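Local coordinates for protein gdp-l-fucose synthetase (Naegleria fowleri, PDB 6AQZ) that binds NADP and, as a GDP-L-fucose synthetase, probably makes GDP-L-fucose by epimerisation and NADPH-dependent reduction of a GDP-sugar, at residues 25-30 with 80-85. Numbering follows the deposited sequence.
With NAP (NADP nicotinamide-adenine-dinucleotide phosphate), chain G.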
ATOM      1  N   ASP A  25      19.790 -18.429 -21.224  1.00 68.09           N
ATOM      2  CA  ASP A  25      18.894 -17.570 -20.480  1.00 61.02           C
ATOM      3  C   ASP A  25      17.472 -18.089 -20.561  1.00 63.53           C
ATOM      4  O   ASP A  25      17.022 -18.570 -21.606  1.00 64.67           O
ATOM      5  CB  ASP A  25      18.926 -16.145 -21.026  1.00 61.50           C
ATOM      6  CG  ASP A  25      20.175 -15.409 -20.656  1.00 70.57           C
ATOM      7  OD1 ASP A  25      20.522 -15.390 -19.451  1.00 71.20           O
ATOM      8  OD2 ASP A  25      20.803 -14.854 -21.581  1.00 76.37           O
ATOM      9  N   VAL A  26      16.752 -17.917 -19.462  1.00 62.25           N
ATOM     10  CA  VAL A  26      15.356 -18.295 -19.343  1.00 59.10           C
ATOM     11  C   VAL A  26      14.633 -17.023 -18.953  1.00 52.98           C
ATOM     12  O   VAL A  26      14.973 -16.408 -17.937  1.00 45.74           O
ATOM     13  CB  VAL A  26      15.152 -19.388 -18.278  1.00 57.53           C
ATOM     14  CG1 VAL A  26      13.719 -19.863 -18.252  1.00 52.89           C
ATOM     15  CG2 VAL A  26      16.119 -20.546 -18.474  1.00 57.05           C
ATOM     16  N   ILE A  27      13.653 -16.618 -19.754  1.00 47.99           N
ATOM     17  CA  ILE A  27      12.913 -15.393 -19.494  1.00 45.24           C
ATOM     18  C   ILE A  27      11.479 -15.782 -19.192  1.00 52.16           C
ATOM     19  O   ILE A  27      10.769 -16.273 -20.078  1.00 60.36           O
ATOM     20  CB  ILE A  27      12.959 -14.403 -20.665  1.00 48.42           C
ATOM     21  CG1 ILE A  27      14.394 -14.068 -21.074  1.00 50.36           C
ATOM     22  CG2 ILE A  27      12.203 -13.131 -20.286  1.00 40.60           C
ATOM     23  CD1 ILE A  27      14.992 -15.031 -22.157  1.00 46.38           C
ATOM     24  N   LEU A  28      11.040 -15.512 -17.963  1.00 55.97           N
ATOM     25  CA  LEU A  28       9.693 -15.824 -17.505  1.00 52.09           C
ATOM     26  C   LEU A  28       8.806 -14.595 -17.661  1.00 49.17           C
ATOM     27  O   LEU A  28       9.143 -13.517 -17.161  1.00 51.02           O
ATOM     28  CB  LEU A  28       9.731 -16.272 -16.045  1.00 53.93           C
ATOM     29  CG  LEU A  28       8.549 -17.049 -15.468  1.00 54.17           C
ATOM     30  CD1 LEU A  28       8.282 -18.339 -16.231  1.00 53.98           C
ATOM     31  CD2 LEU A  28       8.774 -17.309 -13.964  1.00 48.39           C
ATOM     32  N   VAL A  29       7.685 -14.750 -18.364  1.00 47.18           N
ATOM     33  CA  VAL A  29       6.753 -13.649 -18.604  1.00 49.04           C
ATOM     34  C   VAL A  29       5.443 -14.029 -17.916  1.00 56.00           C
ATOM     35  O   VAL A  29       4.682 -14.867 -18.426  1.00 63.81           O
ATOM     36  CB  VAL A  29       6.535 -13.371 -20.100  1.00 45.87           C
ATOM     37  CG1 VAL A  29       5.586 -12.181 -20.311  1.00 36.77           C
ATOM     38  CG2 VAL A  29       7.854 -13.107 -20.813  1.00 44.52           C
ATOM     39  N   THR A  30       5.166 -13.425 -16.757  1.00 40.13           N
ATOM     40  CA  THR A  30       3.844 -13.596 -16.171  1.00 43.50           C
ATOM     41  C   THR A  30       2.864 -12.740 -16.949  1.00 43.41           C
ATOM     42  O   THR A  30       3.232 -11.693 -17.497  1.00 47.60           O
ATOM     43  CB  THR A  30       3.803 -13.201 -14.688  1.00 42.51           C
ATOM     44  OG1 THR A  30       3.718 -11.773 -14.571  1.00 42.78           O
ATOM     45  CG2 THR A  30       5.038 -13.736 -13.931  1.00 38.59           C
ATOM     46  N   TYR A  80      15.701 -13.884 -16.177  1.00 49.95           N
ATOM     47  CA  TYR A  80      14.999 -12.623 -16.328  1.00 43.71           C
ATOM     48  C   TYR A  80      13.518 -12.882 -16.144  1.00 51.25           C
ATOM     49  O   TYR A  80      13.030 -13.978 -16.419  1.00 57.46           O
ATOM     50  CB  TYR A  80      15.284 -11.974 -17.687  1.00 43.53           C
ATOM     51  CG  TYR A  80      16.732 -11.526 -17.796  1.00 48.59           C
ATOM     52  CD1 TYR A  80      17.141 -10.310 -17.267  1.00 49.48           C
ATOM     53  CD2 TYR A  80      17.707 -12.350 -18.371  1.00 50.89           C
ATOM     54  CE1 TYR A  80      18.480  -9.907 -17.332  1.00 54.37           C
ATOM     55  CE2 TYR A  80      19.050 -11.956 -18.439  1.00 44.48           C
ATOM     56  CZ  TYR A  80      19.425 -10.740 -17.924  1.00 53.59           C
ATOM     57  OH  TYR A  80      20.744 -10.334 -17.998  1.00 61.73           O
ATOM     58  N   VAL A  81      12.815 -11.884 -15.626  1.00 42.33           N
ATOM     59  CA  VAL A  81      11.381 -11.970 -15.424  1.00 42.33           C
ATOM     60  C   VAL A  81      10.752 -10.684 -15.945  1.00 44.51           C
ATOM     61  O   VAL A  81      11.193  -9.581 -15.595  1.00 45.46           O
ATOM     62  CB  VAL A  81      11.035 -12.222 -13.941  1.00 38.92           C
ATOM     63  CG1 VAL A  81       9.535 -12.006 -13.665  1.00 32.20           C
ATOM     64  CG2 VAL A  81      11.416 -13.625 -13.570  1.00 36.91           C
ATOM     65  N   ILE A  82       9.742 -10.825 -16.799  1.00 40.99           N
ATOM     66  CA  ILE A  82       8.880  -9.713 -17.180  1.00 41.49           C
ATOM     67  C   ILE A  82       7.536  -9.980 -16.520  1.00 42.55           C
ATOM     68  O   ILE A  82       6.850 -10.947 -16.868  1.00 49.00           O
ATOM     69  CB  ILE A  82       8.729  -9.575 -18.698  1.00 42.55           C
ATOM     70  CG1 ILE A  82      10.092  -9.394 -19.365  1.00 42.32           C
ATOM     71  CG2 ILE A  82       7.818  -8.386 -19.023  1.00 36.85           C
ATOM     72  CD1 ILE A  82       9.985  -9.217 -20.858  1.00 43.94           C
ATOM     73  N   HIS A  83       7.164  -9.138 -15.555  1.00 44.51           N
ATOM     74  CA  HIS A  83       5.986  -9.356 -14.711  1.00 39.16           C
ATOM     75  C   HIS A  83       4.847  -8.491 -15.243  1.00 42.41           C
ATOM     76  O   HIS A  83       4.764  -7.302 -14.935  1.00 39.09           O
ATOM     77  CB  HIS A  83       6.325  -9.031 -13.257  1.00 37.91           C
ATOM     78  CG  HIS A  83       5.144  -9.012 -12.341  1.00 40.34           C
ATOM     79  ND1 HIS A  83       4.115  -9.931 -12.430  1.00 46.78           N
ATOM     80  CD2 HIS A  83       4.849  -8.215 -11.287  1.00 39.90           C
ATOM     81  CE1 HIS A  83       3.224  -9.678 -11.489  1.00 47.66           C
ATOM     82  NE2 HIS A  83       3.652  -8.649 -10.775  1.00 42.30           N
ATOM     83  N   LEU A  84       3.982  -9.086 -16.079  1.00 44.37           N
ATOM     84  CA  LEU A  84       2.832  -8.384 -16.630  1.00 43.29           C
ATOM     85  C   LEU A  84       1.510  -8.817 -16.006  1.00 43.54           C
ATOM     86  O   LEU A  84       0.510  -8.117 -16.169  1.00 48.36           O
ATOM     87  CB  LEU A  84       2.757  -8.593 -18.156  1.00 44.09           C
ATOM     88  CG  LEU A  84       4.022  -8.262 -18.982  1.00 41.70           C
ATOM     89  CD1 LEU A  84       3.790  -8.611 -20.455  1.00 34.73           C
ATOM     90  CD2 LEU A  84       4.500  -6.835 -18.872  1.00 35.86           C
ATOM     91  N   ALA A  85       1.470  -9.939 -15.306  1.00 40.51           N
ATOM     92  CA  ALA A  85       0.205 -10.411 -14.770  1.00 32.64           C
ATOM     93  C   ALA A  85      -0.346  -9.403 -13.770  1.00 43.40           C
ATOM     94  O   ALA A  85       0.400  -8.799 -12.986  1.00 40.21           O
ATOM     95  CB  ALA A  85       0.394 -11.768 -14.086  1.00 35.10           C
TER
HETATM   96  PA  NAP G 401      -4.716  -8.542 -19.979  1.00 43.59           P
HETATM   97  O1A NAP G 401      -6.001  -8.474 -19.211  1.00 45.52           O
HETATM   98  O2A NAP G 401      -4.687  -8.411 -21.479  1.00 46.25           O
HETATM   99  O5B NAP G 401      -3.879  -9.919 -19.615  1.00 42.91           O
HETATM  100  C5B NAP G 401      -3.563  -9.860 -18.268  1.00 44.44           C
HETATM  101  C4B NAP G 401      -2.712 -11.122 -17.962  1.00 48.12           C
HETATM  102  O4B NAP G 401      -2.683 -11.402 -16.539  1.00 47.41           O
HETATM  103  C3B NAP G 401      -3.256 -12.398 -18.724  1.00 38.76           C
HETATM  104  O3B NAP G 401      -2.182 -13.195 -19.145  1.00 38.01           O
HETATM  105  C2B NAP G 401      -3.928 -13.173 -17.582  1.00 42.65           C
HETATM  106  O2B NAP G 401      -3.853 -14.500 -17.704  1.00 43.89           O
HETATM  107  C1B NAP G 401      -2.898 -12.803 -16.432  1.00 44.66           C
HETATM  108  N9A NAP G 401      -3.429 -13.108 -15.108  1.00 38.77           N
HETATM  109  C8A NAP G 401      -4.455 -12.464 -14.447  1.00 40.46           C
HETATM  110  N7A NAP G 401      -4.708 -12.983 -13.224  1.00 42.81           N
HETATM  111  C5A NAP G 401      -3.803 -14.024 -13.105  1.00 34.38           C
HETATM  112  C6A NAP G 401      -3.580 -14.934 -12.076  1.00 40.82           C
HETATM  113  N6A NAP G 401      -4.338 -14.873 -10.906  1.00 44.83           N
HETATM  114  N1A NAP G 401      -2.605 -15.871 -12.167  1.00 43.61           N
HETATM  115  C2A NAP G 401      -1.903 -15.845 -13.339  1.00 47.70           C
HETATM  116  N3A NAP G 401      -2.011 -15.043 -14.420  1.00 41.53           N
HETATM  117  C4A NAP G 401      -2.987 -14.116 -14.266  1.00 34.16           C
HETATM  118  O3  NAP G 401      -3.904  -7.279 -19.250  1.00 46.07           O
HETATM  119  PN  NAP G 401      -2.908  -6.510 -20.225  1.00 46.23           P
HETATM  120  O1N NAP G 401      -1.915  -7.387 -20.888  1.00 45.12           O
HETATM  121  O2N NAP G 401      -3.546  -5.327 -20.917  1.00 46.93           O
HETATM  122  O5D NAP G 401      -1.883  -5.632 -19.113  1.00 54.00           O
HETATM  123  C5D NAP G 401      -0.938  -6.425 -18.512  1.00 44.12           C
HETATM  124  C4D NAP G 401      -0.123  -5.455 -17.687  1.00 52.03           C
HETATM  125  O4D NAP G 401      -0.089  -4.202 -18.391  1.00 45.40           O
HETATM  126  C3D NAP G 401      -0.916  -5.182 -16.321  1.00 58.51           C
HETATM  127  O3D NAP G 401      -0.016  -5.137 -15.267  1.00 51.91           O
HETATM  128  C2D NAP G 401      -1.584  -3.812 -16.575  1.00 57.91           C
HETATM  129  O2D NAP G 401      -1.672  -3.012 -15.461  1.00 58.93           O
HETATM  130  C1D NAP G 401      -0.543  -3.162 -17.533  1.00 49.92           C
HETATM  131  N1N NAP G 401      -1.167  -2.036 -18.287  1.00 55.58           N
HETATM  132  C2N NAP G 401      -2.078  -2.247 -19.325  1.00 48.01           C
HETATM  133  C3N NAP G 401      -2.659  -1.176 -19.972  1.00 51.45           C
HETATM  134  C7N NAP G 401      -3.643  -1.421 -21.074  1.00 47.96           C
HETATM  135  O7N NAP G 401      -4.268  -0.504 -21.633  1.00 42.82           O
HETATM  136  N7N NAP G 401      -3.883  -2.734 -21.495  1.00 40.82           N
HETATM  137  C4N NAP G 401      -2.363   0.228 -19.607  1.00 56.85           C
HETATM  138  C5N NAP G 401      -1.392   0.356 -18.477  1.00 58.35           C
HETATM  139  C6N NAP G 401      -0.850  -0.713 -17.889  1.00 59.32           C
HETATM  140  P2B NAP G 401      -5.239 -15.333 -18.614  1.00 50.14           P
HETATM  141  O1X NAP G 401      -4.979 -14.803 -19.991  1.00 51.94           O
HETATM  142  O2X NAP G 401      -4.871 -16.796 -18.355  1.00 55.56           O
HETATM  143  O3X NAP G 401      -6.413 -14.772 -17.868  1.00 51.97           O
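The imidazole of H83 meets T30 at its edge. T30 OG1 lies near the ring plane, 2.9 Å from H83 ND1, and T30 CB is in that plane too. Either OG1 or ND1 could be the donor. The T30 hydroxyl sits between its own backbone N and carbonyl carbon (chi1 79°). From there OG1 of T30 also accepts a hydrogen bond from A85 N, at 3.0 Å and 167° at the hydrogen. The second ring in the contact is that of Y80. D25 OD1 stands at its edge, 3.9 Å from Y80 CE2, with carboxylate and ring planes 71° apart. Hydrogen bonds to T22 N and T79 OG1 hold this carboxylate.

Strands 26-30 and 80-83 run parallel between these ends. V26 O accepts a hydrogen bond from Y80 N, Y80 O from L28 N, L28 O from I82 N, and I82 O from T30 N. After the strand, L84 N hydrogen-bonds T30 O from above the carbonyl plane. One face of the sheet carries I27, V29, Y80 and I82. I27 CG1 packs on Y80 CB at 4.1 Å. V29 CG1 touches L84 CD1 at 4.0 Å. L28, V81, T30 and H83 lie on the other face, with L28 CB 4.0 Å from V81 CG2. Helix 66-76 covers L28 and V81 through F73.

These are two neighbouring strands of the parallel core of a Rossmann fold, and NADP lies at the C-terminal ends of its strands. L84 O accepts a weak hydrogen bond from O3D of the cofactor, and A85 CA approaches O4B. H83 NE2 is bonded to N109 OD1, so both ring nitrogens have partners and the rotation of the ring is probably fixed. The T30 hydroxyl thus ties the ring to the turn at L84 and A85, and probably helps to position the backbone that borders the cofactor.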